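Long-range contacts in 1-deoxy-D-xylulose 5-phosphate reductoisomerase (Moraxella catarrhalis, PDB 4ZQG), which catalyses the NADPH-dependent rearrangement and reduction of 1-deoxy-D-xylulose 5-phosphate to 2-C-methyl-D-erythritol 4-phosphate, the committing step of the MEP pathway of isoprenoid synthesis: residues A[8-14]-A[33-39]; A[57-61]-A[89-95]; A[182-188]-A[260-266]; A[247-252]-A[326-330]. All coordinates share one frame; numbering follows the deposited sequence.

Contact 1. Residues A[8-14]-A[33-39]; sequences SLAILGA and YRIHALT. With NAD (nicotinamide-adenine-dinucleotide), chain C.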
# COMPACT_ATOMS: atom_id res chain seq x y z
N SER A 8 16.02 -25.18 -0.01
CA SER A 8 15.56 -26.29 -0.79
C SER A 8 14.10 -26.11 -1.21
O SER A 8 13.27 -25.86 -0.37
CB SER A 8 15.70 -27.52 0.08
OG SER A 8 15.24 -28.67 -0.59
N LEU A 9 13.81 -26.24 -2.50
CA LEU A 9 12.45 -26.08 -3.04
C LEU A 9 11.84 -27.35 -3.62
O LEU A 9 12.47 -28.03 -4.38
CB LEU A 9 12.49 -25.11 -4.20
CG LEU A 9 12.20 -23.66 -3.94
CD1 LEU A 9 12.84 -23.15 -2.65
CD2 LEU A 9 12.66 -22.86 -5.13
N ALA A 10 10.57 -27.61 -3.30
CA ALA A 10 9.77 -28.55 -4.06
C ALA A 10 8.73 -27.74 -4.78
O ALA A 10 8.02 -26.98 -4.14
CB ALA A 10 9.08 -29.54 -3.14
N ILE A 11 8.64 -27.89 -6.09
CA ILE A 11 7.63 -27.19 -6.87
C ILE A 11 6.58 -28.16 -7.39
O ILE A 11 6.78 -28.85 -8.38
CB ILE A 11 8.25 -26.42 -8.03
CG1 ILE A 11 9.28 -25.44 -7.49
CG2 ILE A 11 7.17 -25.70 -8.81
CD1 ILE A 11 10.09 -24.77 -8.57
N LEU A 12 5.45 -28.21 -6.70
CA LEU A 12 4.41 -29.11 -7.06
C LEU A 12 3.61 -28.41 -8.11
O LEU A 12 3.03 -27.37 -7.86
CB LEU A 12 3.55 -29.41 -5.84
CG LEU A 12 4.19 -30.11 -4.66
CD1 LEU A 12 3.14 -30.94 -3.95
CD2 LEU A 12 5.26 -31.07 -5.08
N GLY A 13 3.55 -28.98 -9.31
CA GLY A 13 2.83 -28.34 -10.42
C GLY A 13 3.78 -27.49 -11.24
O GLY A 13 3.40 -26.48 -11.78
N ALA A 14 5.03 -27.96 -11.38
CA ALA A 14 6.12 -27.21 -12.04
C ALA A 14 5.99 -26.93 -13.51
O ALA A 14 6.73 -26.11 -14.03
CB ALA A 14 7.46 -27.90 -11.80
N TYR A 33 18.57 -20.62 -4.36
CA TYR A 33 17.57 -21.65 -4.26
C TYR A 33 18.13 -22.93 -4.85
O TYR A 33 18.85 -22.87 -5.82
CB TYR A 33 16.33 -21.21 -5.03
CG TYR A 33 15.77 -19.91 -4.48
CD1 TYR A 33 15.22 -19.87 -3.21
CD2 TYR A 33 15.83 -18.73 -5.21
CE1 TYR A 33 14.72 -18.70 -2.67
CE2 TYR A 33 15.34 -17.54 -4.67
CZ TYR A 33 14.78 -17.53 -3.39
OH TYR A 33 14.29 -16.39 -2.78
N ARG A 34 17.81 -24.06 -4.25
CA ARG A 34 18.16 -25.38 -4.75
C ARG A 34 16.85 -26.10 -5.08
O ARG A 34 15.98 -26.20 -4.23
CB ARG A 34 18.93 -26.17 -3.65
CG ARG A 34 19.15 -27.65 -3.96
CD ARG A 34 20.01 -28.41 -2.95
NE ARG A 34 19.23 -28.95 -1.83
CZ ARG A 34 18.43 -30.01 -1.89
NH1 ARG A 34 18.27 -30.70 -3.03
NH2 ARG A 34 17.77 -30.38 -0.80
N ILE A 35 16.71 -26.64 -6.29
CA ILE A 35 15.52 -27.42 -6.63
C ILE A 35 15.65 -28.85 -6.15
O ILE A 35 16.43 -29.59 -6.63
CB ILE A 35 15.27 -27.49 -8.13
CG1 ILE A 35 15.27 -26.12 -8.78
CG2 ILE A 35 13.97 -28.22 -8.39
CD1 ILE A 35 14.46 -25.08 -8.09
N HIS A 36 14.86 -29.26 -5.19
CA HIS A 36 14.89 -30.61 -4.73
C HIS A 36 13.88 -31.45 -5.49
O HIS A 36 14.13 -32.62 -5.70
CB HIS A 36 14.58 -30.63 -3.26
CG HIS A 36 14.51 -31.99 -2.67
ND1 HIS A 36 15.62 -32.66 -2.22
CD2 HIS A 36 13.45 -32.80 -2.44
CE1 HIS A 36 15.25 -33.84 -1.74
NE2 HIS A 36 13.93 -33.93 -1.84
N ALA A 37 12.75 -30.88 -5.90
CA ALA A 37 11.75 -31.67 -6.62
C ALA A 37 10.88 -30.86 -7.52
O ALA A 37 10.72 -29.70 -7.32
CB ALA A 37 10.90 -32.44 -5.65
N LEU A 38 10.34 -31.50 -8.56
CA LEU A 38 9.46 -30.87 -9.55
C LEU A 38 8.41 -31.90 -9.89
O LEU A 38 8.73 -33.06 -9.89
CB LEU A 38 10.23 -30.54 -10.82
CG LEU A 38 11.45 -29.65 -10.69
CD1 LEU A 38 12.20 -29.62 -12.01
CD2 LEU A 38 11.03 -28.24 -10.35
N THR A 39 7.18 -31.50 -10.16
CA THR A 39 6.14 -32.45 -10.48
C THR A 39 5.30 -31.97 -11.61
O THR A 39 5.12 -30.77 -11.78
CB THR A 39 5.17 -32.69 -9.32
OG1 THR A 39 4.10 -31.71 -9.32
CG2 THR A 39 5.90 -32.75 -7.97
PA NAD C . -2.07 -25.00 -14.93
O1A NAD C . -3.32 -25.65 -15.42
O2A NAD C . -1.26 -24.09 -15.83
O5B NAD C . -1.07 -26.06 -14.22
C5B NAD C . -1.47 -26.97 -13.21
C4B NAD C . -0.28 -27.82 -12.73
O4B NAD C . -0.81 -28.84 -11.87
C3B NAD C . 0.48 -28.52 -13.87
O3B NAD C . 1.89 -28.59 -13.61
C2B NAD C . -0.12 -29.92 -13.87
O2B NAD C . 0.83 -30.94 -14.18
C1B NAD C . -0.63 -30.13 -12.45
N9A NAD C . -1.89 -30.93 -12.43
C8A NAD C . -2.98 -30.69 -13.18
N7A NAD C . -3.95 -31.61 -12.94
C5A NAD C . -3.49 -32.46 -12.03
C6A NAD C . -4.05 -33.66 -11.37
N6A NAD C . -5.31 -34.09 -11.66
N1A NAD C . -3.23 -34.26 -10.48
C2A NAD C . -1.96 -33.83 -10.22
N3A NAD C . -1.39 -32.75 -10.79
C4A NAD C . -2.11 -32.03 -11.69
O3 NAD C . -2.51 -24.18 -13.61
PN NAD C . -2.15 -22.68 -13.15
O1N NAD C . -2.98 -21.78 -14.04
O2N NAD C . -0.65 -22.60 -12.99
O5D NAD C . -2.83 -22.75 -11.70
C5D NAD C . -2.17 -23.34 -10.58
C4D NAD C . -2.87 -22.94 -9.28
O4D NAD C . -2.52 -21.62 -8.88
C3D NAD C . -4.38 -22.96 -9.46
O3D NAD C . -4.94 -23.40 -8.23
C2D NAD C . -4.74 -21.52 -9.78
O2D NAD C . -6.10 -21.24 -9.45
C1D NAD C . -3.68 -20.77 -8.96
N1N NAD C . -3.35 -19.46 -9.55
C2N NAD C . -2.80 -19.37 -10.79
C3N NAD C . -2.51 -18.12 -11.37
C7N NAD C . -1.88 -17.98 -12.73
O7N NAD C . -1.38 -16.92 -13.06
N7N NAD C . -1.84 -19.02 -13.56
C4N NAD C . -2.78 -16.97 -10.64
C5N NAD C . -3.32 -17.11 -9.38
C6N NAD C . -3.60 -18.35 -8.84

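Contact 2. Residues A[57-61]-A[89-95]; sequences VKICT and LIEIASD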
# COMPACT_ATOMS: atom_id res chain seq x y z
N VAL A 57 16.48 -33.92 -7.15
CA VAL A 57 16.58 -35.18 -6.47
C VAL A 57 15.39 -36.07 -6.79
O VAL A 57 15.55 -37.24 -6.95
CB VAL A 57 16.79 -34.99 -4.95
CG1 VAL A 57 16.88 -36.33 -4.24
CG2 VAL A 57 18.04 -34.17 -4.70
N LYS A 58 14.20 -35.52 -6.90
CA LYS A 58 13.00 -36.33 -7.14
C LYS A 58 12.08 -35.61 -8.08
O LYS A 58 12.02 -34.39 -8.08
CB LYS A 58 12.20 -36.56 -5.84
CG LYS A 58 13.02 -36.90 -4.61
CD LYS A 58 12.15 -37.48 -3.49
CE LYS A 58 13.02 -37.95 -2.32
NZ LYS A 58 12.22 -38.20 -1.10
N ILE A 59 11.33 -36.37 -8.86
CA ILE A 59 10.22 -35.80 -9.62
C ILE A 59 9.08 -36.80 -9.55
O ILE A 59 9.29 -37.96 -9.20
CB ILE A 59 10.58 -35.51 -11.09
CG1 ILE A 59 10.85 -36.84 -11.82
CG2 ILE A 59 11.74 -34.55 -11.15
CD1 ILE A 59 11.48 -36.67 -13.19
N CYS A 60 7.87 -36.33 -9.86
CA CYS A 60 6.68 -37.13 -9.73
C CYS A 60 5.82 -36.82 -10.90
O CYS A 60 5.72 -35.66 -11.28
CB CYS A 60 5.92 -36.72 -8.45
SG CYS A 60 4.36 -37.59 -8.17
N THR A 61 5.18 -37.84 -11.46
CA THR A 61 4.23 -37.64 -12.57
C THR A 61 2.98 -38.45 -12.34
O THR A 61 2.83 -39.08 -11.27
CB THR A 61 4.87 -37.98 -13.93
OG1 THR A 61 3.95 -37.73 -14.99
CG2 THR A 61 5.30 -39.42 -13.99
N LEU A 89 3.38 -37.16 -4.46
CA LEU A 89 3.24 -35.78 -4.07
C LEU A 89 3.37 -35.63 -2.55
O LEU A 89 4.06 -34.75 -2.05
CB LEU A 89 1.90 -35.24 -4.56
CG LEU A 89 1.62 -35.36 -6.05
CD1 LEU A 89 0.25 -34.81 -6.42
CD2 LEU A 89 2.70 -34.68 -6.84
N ILE A 90 2.73 -36.53 -1.82
CA ILE A 90 2.77 -36.51 -0.36
C ILE A 90 4.21 -36.65 0.11
O ILE A 90 4.67 -35.93 0.97
CB ILE A 90 1.83 -37.60 0.24
CG1 ILE A 90 0.36 -37.17 0.03
CG2 ILE A 90 2.05 -37.82 1.73
CD1 ILE A 90 -0.61 -38.33 -0.15
N GLU A 91 4.94 -37.55 -0.51
CA GLU A 91 6.33 -37.77 -0.19
C GLU A 91 7.19 -36.54 -0.41
O GLU A 91 8.00 -36.20 0.43
CB GLU A 91 6.87 -38.90 -1.06
CG GLU A 91 8.21 -39.45 -0.62
CD GLU A 91 8.73 -40.57 -1.53
OE1 GLU A 91 7.98 -41.54 -1.95
OE2 GLU A 91 9.94 -40.46 -1.81
N ILE A 92 7.05 -35.90 -1.55
CA ILE A 92 7.82 -34.72 -1.86
C ILE A 92 7.45 -33.60 -0.93
O ILE A 92 8.32 -32.90 -0.42
CB ILE A 92 7.56 -34.26 -3.30
CG1 ILE A 92 8.42 -35.07 -4.25
CG2 ILE A 92 7.89 -32.79 -3.48
CD1 ILE A 92 7.82 -35.15 -5.63
N ALA A 93 6.14 -33.45 -0.69
CA ALA A 93 5.65 -32.41 0.20
C ALA A 93 6.10 -32.55 1.65
O ALA A 93 6.17 -31.53 2.33
CB ALA A 93 4.14 -32.33 0.14
N SER A 94 6.40 -33.77 2.11
CA SER A 94 6.84 -33.97 3.50
C SER A 94 8.29 -34.36 3.65
O SER A 94 8.76 -34.69 4.74
CB SER A 94 5.97 -35.02 4.20
OG SER A 94 5.93 -36.21 3.48
N ASP A 95 9.02 -34.26 2.56
CA ASP A 95 10.37 -34.73 2.49
C ASP A 95 11.22 -33.94 3.48
O ASP A 95 11.21 -32.70 3.52
CB ASP A 95 10.84 -34.58 1.03
CG ASP A 95 12.20 -35.18 0.77
OD1 ASP A 95 13.11 -34.90 1.57
OD2 ASP A 95 12.34 -35.88 -0.28

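Contact 3. Residues A[182-188]-A[260-266]; sequences IKKLWLT and VHSLVEY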
# COMPACT_ATOMS: atom_id res chain seq x y z
N ILE A 182 -7.63 -2.95 11.45
CA ILE A 182 -8.10 -3.43 10.13
C ILE A 182 -9.61 -3.34 10.07
O ILE A 182 -10.28 -3.85 10.96
CB ILE A 182 -7.78 -4.91 9.82
CG1 ILE A 182 -6.34 -5.32 10.16
CG2 ILE A 182 -8.04 -5.18 8.36
CD1 ILE A 182 -5.30 -4.30 9.86
N LYS A 183 -10.15 -2.71 9.03
CA LYS A 183 -11.58 -2.56 8.93
C LYS A 183 -12.12 -3.60 8.05
O LYS A 183 -12.99 -4.36 8.46
CB LYS A 183 -11.99 -1.19 8.36
CG LYS A 183 -13.39 -0.77 8.78
CD LYS A 183 -13.92 0.34 7.93
CE LYS A 183 -15.19 0.92 8.53
NZ LYS A 183 -15.57 2.10 7.72
N LYS A 184 -11.60 -3.64 6.83
CA LYS A 184 -12.03 -4.64 5.88
C LYS A 184 -11.02 -4.82 4.76
O LYS A 184 -10.11 -4.01 4.61
CB LYS A 184 -13.39 -4.26 5.34
CG LYS A 184 -13.46 -2.99 4.53
CD LYS A 184 -14.80 -2.95 3.78
CE LYS A 184 -15.96 -2.54 4.72
NZ LYS A 184 -16.31 -1.13 4.44
N LEU A 185 -11.18 -5.91 3.99
CA LEU A 185 -10.26 -6.22 2.87
C LEU A 185 -11.00 -6.00 1.58
O LEU A 185 -12.17 -6.31 1.51
CB LEU A 185 -9.77 -7.65 2.95
CG LEU A 185 -9.15 -8.10 4.28
CD1 LEU A 185 -8.65 -9.52 4.19
CD2 LEU A 185 -8.01 -7.19 4.69
N TRP A 186 -10.34 -5.43 0.59
CA TRP A 186 -10.98 -5.20 -0.70
C TRP A 186 -10.26 -6.05 -1.75
O TRP A 186 -9.03 -5.89 -1.93
CB TRP A 186 -10.87 -3.73 -1.07
CG TRP A 186 -11.77 -2.91 -0.29
CD1 TRP A 186 -11.54 -2.39 0.96
CD2 TRP A 186 -13.09 -2.50 -0.66
NE1 TRP A 186 -12.63 -1.71 1.37
CE2 TRP A 186 -13.58 -1.73 0.39
CE3 TRP A 186 -13.88 -2.69 -1.79
CZ2 TRP A 186 -14.83 -1.17 0.36
CZ3 TRP A 186 -15.14 -2.11 -1.82
CH2 TRP A 186 -15.59 -1.36 -0.75
N LEU A 187 -10.98 -6.96 -2.39
CA LEU A 187 -10.44 -7.77 -3.50
C LEU A 187 -10.75 -7.09 -4.80
O LEU A 187 -11.90 -6.84 -5.09
CB LEU A 187 -11.03 -9.18 -3.52
CG LEU A 187 -10.60 -10.12 -2.42
CD1 LEU A 187 -11.53 -11.30 -2.33
CD2 LEU A 187 -9.20 -10.57 -2.66
N THR A 188 -9.73 -6.79 -5.59
CA THR A 188 -9.91 -6.26 -6.95
C THR A 188 -10.23 -7.42 -7.93
O THR A 188 -9.74 -8.51 -7.78
CB THR A 188 -8.64 -5.49 -7.38
OG1 THR A 188 -7.48 -6.15 -6.82
CG2 THR A 188 -8.68 -4.10 -6.82
N VAL A 260 -4.19 -2.21 -9.80
CA VAL A 260 -4.39 -2.30 -8.37
C VAL A 260 -4.84 -3.71 -8.05
O VAL A 260 -5.91 -4.12 -8.47
CB VAL A 260 -5.45 -1.28 -7.84
CG1 VAL A 260 -5.57 -1.45 -6.35
CG2 VAL A 260 -5.06 0.16 -8.14
N HIS A 261 -4.04 -4.43 -7.26
CA HIS A 261 -4.32 -5.83 -7.01
C HIS A 261 -5.13 -6.20 -5.77
O HIS A 261 -5.56 -7.32 -5.64
CB HIS A 261 -3.01 -6.62 -7.04
CG HIS A 261 -2.32 -6.51 -8.36
ND1 HIS A 261 -0.99 -6.20 -8.49
CD2 HIS A 261 -2.81 -6.58 -9.62
CE1 HIS A 261 -0.68 -6.13 -9.77
NE2 HIS A 261 -1.77 -6.36 -10.48
N SER A 262 -5.34 -5.26 -4.87
CA SER A 262 -6.27 -5.39 -3.75
C SER A 262 -5.89 -4.34 -2.76
O SER A 262 -4.86 -3.68 -2.93
CB SER A 262 -6.28 -6.79 -3.12
OG SER A 262 -7.23 -7.59 -3.79
N LEU A 263 -6.76 -4.14 -1.76
CA LEU A 263 -6.52 -3.14 -0.73
C LEU A 263 -6.88 -3.63 0.66
O LEU A 263 -7.67 -4.57 0.84
CB LEU A 263 -7.24 -1.83 -1.05
CG LEU A 263 -7.28 -1.38 -2.52
CD1 LEU A 263 -8.48 -1.94 -3.22
CD2 LEU A 263 -7.32 0.13 -2.63
N VAL A 264 -6.26 -3.01 1.65
CA VAL A 264 -6.63 -3.16 3.02
C VAL A 264 -7.02 -1.81 3.57
O VAL A 264 -6.21 -0.89 3.63
CB VAL A 264 -5.46 -3.69 3.82
CG1 VAL A 264 -5.83 -3.74 5.27
CG2 VAL A 264 -5.11 -5.08 3.31
N GLU A 265 -8.28 -1.70 3.97
CA GLU A 265 -8.85 -0.51 4.59
C GLU A 265 -8.70 -0.52 6.09
O GLU A 265 -9.12 -1.45 6.72
CB GLU A 265 -10.33 -0.46 4.27
CG GLU A 265 -11.04 0.68 4.95
CD GLU A 265 -12.44 0.88 4.47
OE1 GLU A 265 -13.02 -0.01 3.77
OE2 GLU A 265 -12.98 1.95 4.83
N TYR A 266 -8.09 0.54 6.62
CA TYR A 266 -7.90 0.77 8.05
C TYR A 266 -8.91 1.80 8.65
O TYR A 266 -9.56 2.56 7.93
CB TYR A 266 -6.47 1.25 8.32
CG TYR A 266 -5.41 0.20 8.03
CD1 TYR A 266 -4.85 -0.54 9.07
CD2 TYR A 266 -4.98 -0.05 6.74
CE1 TYR A 266 -3.89 -1.48 8.83
CE2 TYR A 266 -4.02 -1.00 6.50
CZ TYR A 266 -3.48 -1.73 7.53
OH TYR A 266 -2.52 -2.71 7.29
O HOH W 1 -15.65 1.39 2.60

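Contact 4. Residues A[247-252]-A[326-330]; sequences EHQIQV and RYAAR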
# COMPACT_ATOMS: atom_id res chain seq x y z
N GLU A 247 -16.87 -13.44 5.59
CA GLU A 247 -17.06 -12.80 4.29
C GLU A 247 -17.55 -11.36 4.36
O GLU A 247 -17.28 -10.59 3.46
CB GLU A 247 -17.97 -13.61 3.35
CG GLU A 247 -19.36 -13.96 3.89
CD GLU A 247 -20.27 -12.74 4.09
OE1 GLU A 247 -20.23 -11.85 3.23
OE2 GLU A 247 -21.04 -12.70 5.09
N HIS A 248 -18.30 -10.99 5.39
CA HIS A 248 -18.82 -9.61 5.50
C HIS A 248 -17.66 -8.62 5.54
O HIS A 248 -17.74 -7.56 4.93
CB HIS A 248 -19.78 -9.43 6.69
CG HIS A 248 -19.15 -9.65 8.02
ND1 HIS A 248 -18.61 -8.63 8.76
CD2 HIS A 248 -18.90 -10.78 8.70
CE1 HIS A 248 -18.07 -9.12 9.86
NE2 HIS A 248 -18.23 -10.43 9.85
N GLN A 249 -16.56 -9.00 6.18
CA GLN A 249 -15.33 -8.22 6.18
C GLN A 249 -14.50 -8.15 4.87
O GLN A 249 -13.46 -7.47 4.84
CB GLN A 249 -14.45 -8.71 7.31
CG GLN A 249 -14.88 -8.12 8.64
CD GLN A 249 -14.22 -8.82 9.80
OE1 GLN A 249 -14.35 -10.08 9.94
NE2 GLN A 249 -13.52 -8.05 10.66
N ILE A 250 -14.92 -8.84 3.81
CA ILE A 250 -14.16 -8.82 2.57
C ILE A 250 -15.07 -8.44 1.44
O ILE A 250 -15.99 -9.15 1.15
CB ILE A 250 -13.59 -10.20 2.27
CG1 ILE A 250 -12.64 -10.63 3.39
CG2 ILE A 250 -12.84 -10.20 0.95
CD1 ILE A 250 -12.25 -12.07 3.29
N GLN A 251 -14.80 -7.32 0.79
CA GLN A 251 -15.66 -6.83 -0.28
C GLN A 251 -14.90 -6.86 -1.59
O GLN A 251 -13.70 -7.03 -1.60
CB GLN A 251 -16.14 -5.42 0.05
CG GLN A 251 -16.99 -5.37 1.32
CD GLN A 251 -18.12 -6.39 1.35
OE1 GLN A 251 -18.98 -6.40 0.48
NE2 GLN A 251 -18.12 -7.25 2.37
N VAL A 252 -15.63 -6.69 -2.69
CA VAL A 252 -15.07 -6.85 -4.01
C VAL A 252 -15.38 -5.64 -4.81
O VAL A 252 -16.53 -5.19 -4.84
CB VAL A 252 -15.71 -8.06 -4.72
CG1 VAL A 252 -15.41 -8.08 -6.22
CG2 VAL A 252 -15.27 -9.33 -4.03
N ARG A 326 -20.38 -16.07 -2.03
CA ARG A 326 -20.55 -15.42 -0.75
C ARG A 326 -21.52 -16.24 0.08
O ARG A 326 -21.23 -16.62 1.20
CB ARG A 326 -21.00 -13.96 -0.90
CG ARG A 326 -20.77 -13.16 0.37
CD ARG A 326 -21.14 -11.69 0.22
NE ARG A 326 -20.21 -11.01 -0.65
CZ ARG A 326 -19.01 -10.58 -0.27
NH1 ARG A 326 -18.22 -9.96 -1.16
NH2 ARG A 326 -18.59 -10.77 0.98
N TYR A 327 -22.66 -16.57 -0.53
CA TYR A 327 -23.63 -17.45 0.08
C TYR A 327 -22.95 -18.68 0.62
O TYR A 327 -23.18 -19.07 1.76
CB TYR A 327 -24.70 -17.80 -0.94
CG TYR A 327 -25.68 -18.87 -0.50
CD1 TYR A 327 -26.31 -18.81 0.75
CD2 TYR A 327 -26.01 -19.94 -1.35
CE1 TYR A 327 -27.22 -19.79 1.14
CE2 TYR A 327 -26.91 -20.91 -0.98
CZ TYR A 327 -27.52 -20.84 0.27
OH TYR A 327 -28.42 -21.83 0.62
N ALA A 328 -22.07 -19.28 -0.16
CA ALA A 328 -21.39 -20.50 0.27
C ALA A 328 -20.43 -20.21 1.40
O ALA A 328 -20.35 -20.95 2.37
CB ALA A 328 -20.69 -21.17 -0.90
N ALA A 329 -19.69 -19.11 1.30
CA ALA A 329 -18.77 -18.75 2.38
C ALA A 329 -19.48 -18.66 3.72
O ALA A 329 -18.95 -19.10 4.72
CB ALA A 329 -18.08 -17.45 2.07
N ARG A 330 -20.69 -18.09 3.72
CA ARG A 330 -21.50 -18.02 4.93
C ARG A 330 -21.96 -19.40 5.40
O ARG A 330 -22.05 -19.64 6.61
CB ARG A 330 -22.73 -17.13 4.70
CG ARG A 330 -22.45 -15.65 4.85
CD ARG A 330 -23.25 -14.80 3.87
NE ARG A 330 -24.42 -14.17 4.49
CZ ARG A 330 -24.98 -13.05 4.03
NH1 ARG A 330 -24.48 -12.45 2.97
NH2 ARG A 330 -26.05 -12.55 4.63

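Contact 1. Residues A[8-14]-A[33-39]
Leu9 and Ile11 of strand 8-12 interlock with Ile35 and Leu38 of strand 33-39 in the first beta-alpha-beta crossover of a Rossmann fold, two parallel strands connected through helix 17-26. Leu9 CD2 fits the hollow between two neighbours, 4.0 Å from Tyr33 CB and 4.1 Å from Ile35 CD1, while its CD1 branch nears the Tyr33 ring. Ile11 and Leu38 run side by side, pointing the same way, and Leu38 CD2 fills the notch between Ile11 CD1 and Ala14 CB, 3.9 Å from the latter. Leu23 and Ile26 of helix 17-26 pack on this face, as do Leu47 and Leu50 of helix 44-54. The other face is flatter in the middle: Ala10 CB and Ala37 CB, 4.2 Å apart, make a low patch that takes Ile92 of helix 85-93. A beta bulge at His36 shifts the register by one, and Leu9 O there accepts from both His36 N and Ala37 N. At the strand end a type II turn from Ile11 to Ala14 carries the chain to the cofactor, with Gly13 O 3.2 Å from NAD O3B. Thr39 grips this turn twice. Its carbonyl O accepts from Ala14 N, and its hydroxyl, set between the backbone N and carbonyl carbon (chi1 86°), turns toward the other strand, where Thr39 OG1 accepts from Gly13 N at 2.8 Å.

Contact 2. Residues A[57-61]-A[89-95]
Lys58 reaches from strand 58-61 to Glu91 in the last turn of helix 85-93 and Asp95 just beyond it, at a place where this helix covers one face of the parallel Rossmann sheet. The short axes of strand 58-61 and helix 89-93 pass 9.0 Å apart and run nearly antiparallel, at 151°. Lys58 CB starts beside the helix, 4.4 Å from Ile92 CG1. With CG anti to the carbonyl carbon (chi1 -43°) and every later torsion extended, the chain is a straight arm directed at the acidic pair. Lys58 CD already lies 3.6 Å from Asp95 OD2, and CE comes closer still to the same oxygen. NZ ends the arm between two carboxylates and completes a salt-bridge network. Glu91 crosses the lysine at about a right angle and presents the anti lone pair of OE2, 3.3 Å from Lys58 NZ. Asp95 comes from the opposite direction; its OD2 is modelled 2.5 Å from Lys58 NZ, so short that the exact length is doubtful. Asp95 is held elsewhere as well, OD2 by His36 NE2 and OD1 by Ala97 N. Two residues along the strand the contact becomes apolar. Ile92, which also packs on Leu83 of strand 81-84, brings CD1 to 3.7 Å from Cys60 CB, and Cys60 SG, anti to its own backbone N, lies 3.6 Å from Leu89 CD2.

Contact 3. Residues A[182-188]-A[260-266]
Trp186 and Glu265 meet obliquely on one face of an antiparallel strand pair, with ring and carboxylate planes 33° apart. The indole offers its edge: Trp186 NE1 donates to Glu265 OE1 at 3.0 Å, the oxygen almost in the ring plane. At the carboxylate the donor arrives on the anti side, 28° out of its plane. Lys183 and Lys184 both lie alongside Glu265 and point the same way. Lys184 CG takes the cramped place between backbone N and carbonyl carbon (chi1 65°), which brings its chain alongside Glu265 OE1, with Lys184 NZ 3.5 Å from that oxygen; a water bonded to Glu265 OE1 also meets Lys184 NZ weakly. Lys183 NZ makes a long salt bridge to OE2. The two positive charges would probably keep the buried glutamate ionised. Next along this face, Leu263 CD1 rests 3.7 Å from Trp186 CB. On the opposite face Leu185 CD2 lies beside Val264 CG2 at 3.8 Å. At the strand end Ile182 and Tyr266 lie side by side, Ile182 CD1 3.3 Å from Tyr266 CE1; the tyrosine hydroxyl bonds to Cys163 O. Pro300 and Leu303 of the second subunit pack on Glu265 and Trp186. Glu265 O accepts from Lys183 N at 2.8 Å and weakly from Lys184 N. Two consecutive residues, Lys183 and Lys184, opposite the single residue Glu265 make a classic beta bulge, here in the mixed sheet at the subunit interface.

Contact 4. Residues A[247-252]-A[326-330]
Glu247, in a short 3-10 turn, stands opposite Ala329 of helix 326-330, their CA atoms 6.5 Å apart. The turn leads into strand 250-252, whose axis comes no nearer than 12.2 Å to that of the helix and runs almost antiparallel to it, at 171°. Long side chains span this gap. Arg326 leaves the helix with CG anti to its own N (chi1 -162°) and bends at the third torsion, laying its guanidinium edge-on against the strand. In the guanidinium plane, Arg326 NH2 bonds to Glu247 OE1 at 3.0 Å, on the anti lone pair, and to Ile250 O at 3.1 Å. NH1 adds a weak bond to the same carbonyl, so the group is fixed in rotation. Carboxylate and guanidinium planes stand 75° apart. Glu247 CB packs on Ala329 CB at 4.0 Å; the chain, bent at chi2, turns its carboxylate between Arg326 and Arg330. Glu247 OE2 forms a long salt bridge to Arg330 NE (3.7 Å), well out of that guanidinium plane: charges attract, but no N-H points at it. Val252 O bonds to Tyr304 OH of the second subunit. This salt-bridge network ties the central mixed sheet to helix 320-331, in the C-terminal family region of the reductoisomerase.

In the fold
The contacts fall into two groups. Contacts 1 and 2 touch, their centres 9 Å apart, and share the parallel seven-stranded sheet of the NAD-binding Rossmann domain: strands 33-39 and 58-61 are neighbours there, and the backbone of His36 probably bonds to that of Lys58. Contacts 3 and 4, with centres 13 Å apart, share the four-stranded mixed sheet; strand 182-189 pairs with 250-254 on one side and 260-266 on the other. Contact 1 closes before contact 2 opens, whereas the segments of contacts 3 and 4 alternate along the chain. The groups lie some 32 to 36 Å apart between centres, and the active site, with fosmidomycin and magnesium, lies between the cofactor domain and the part holding contacts 3 and 4.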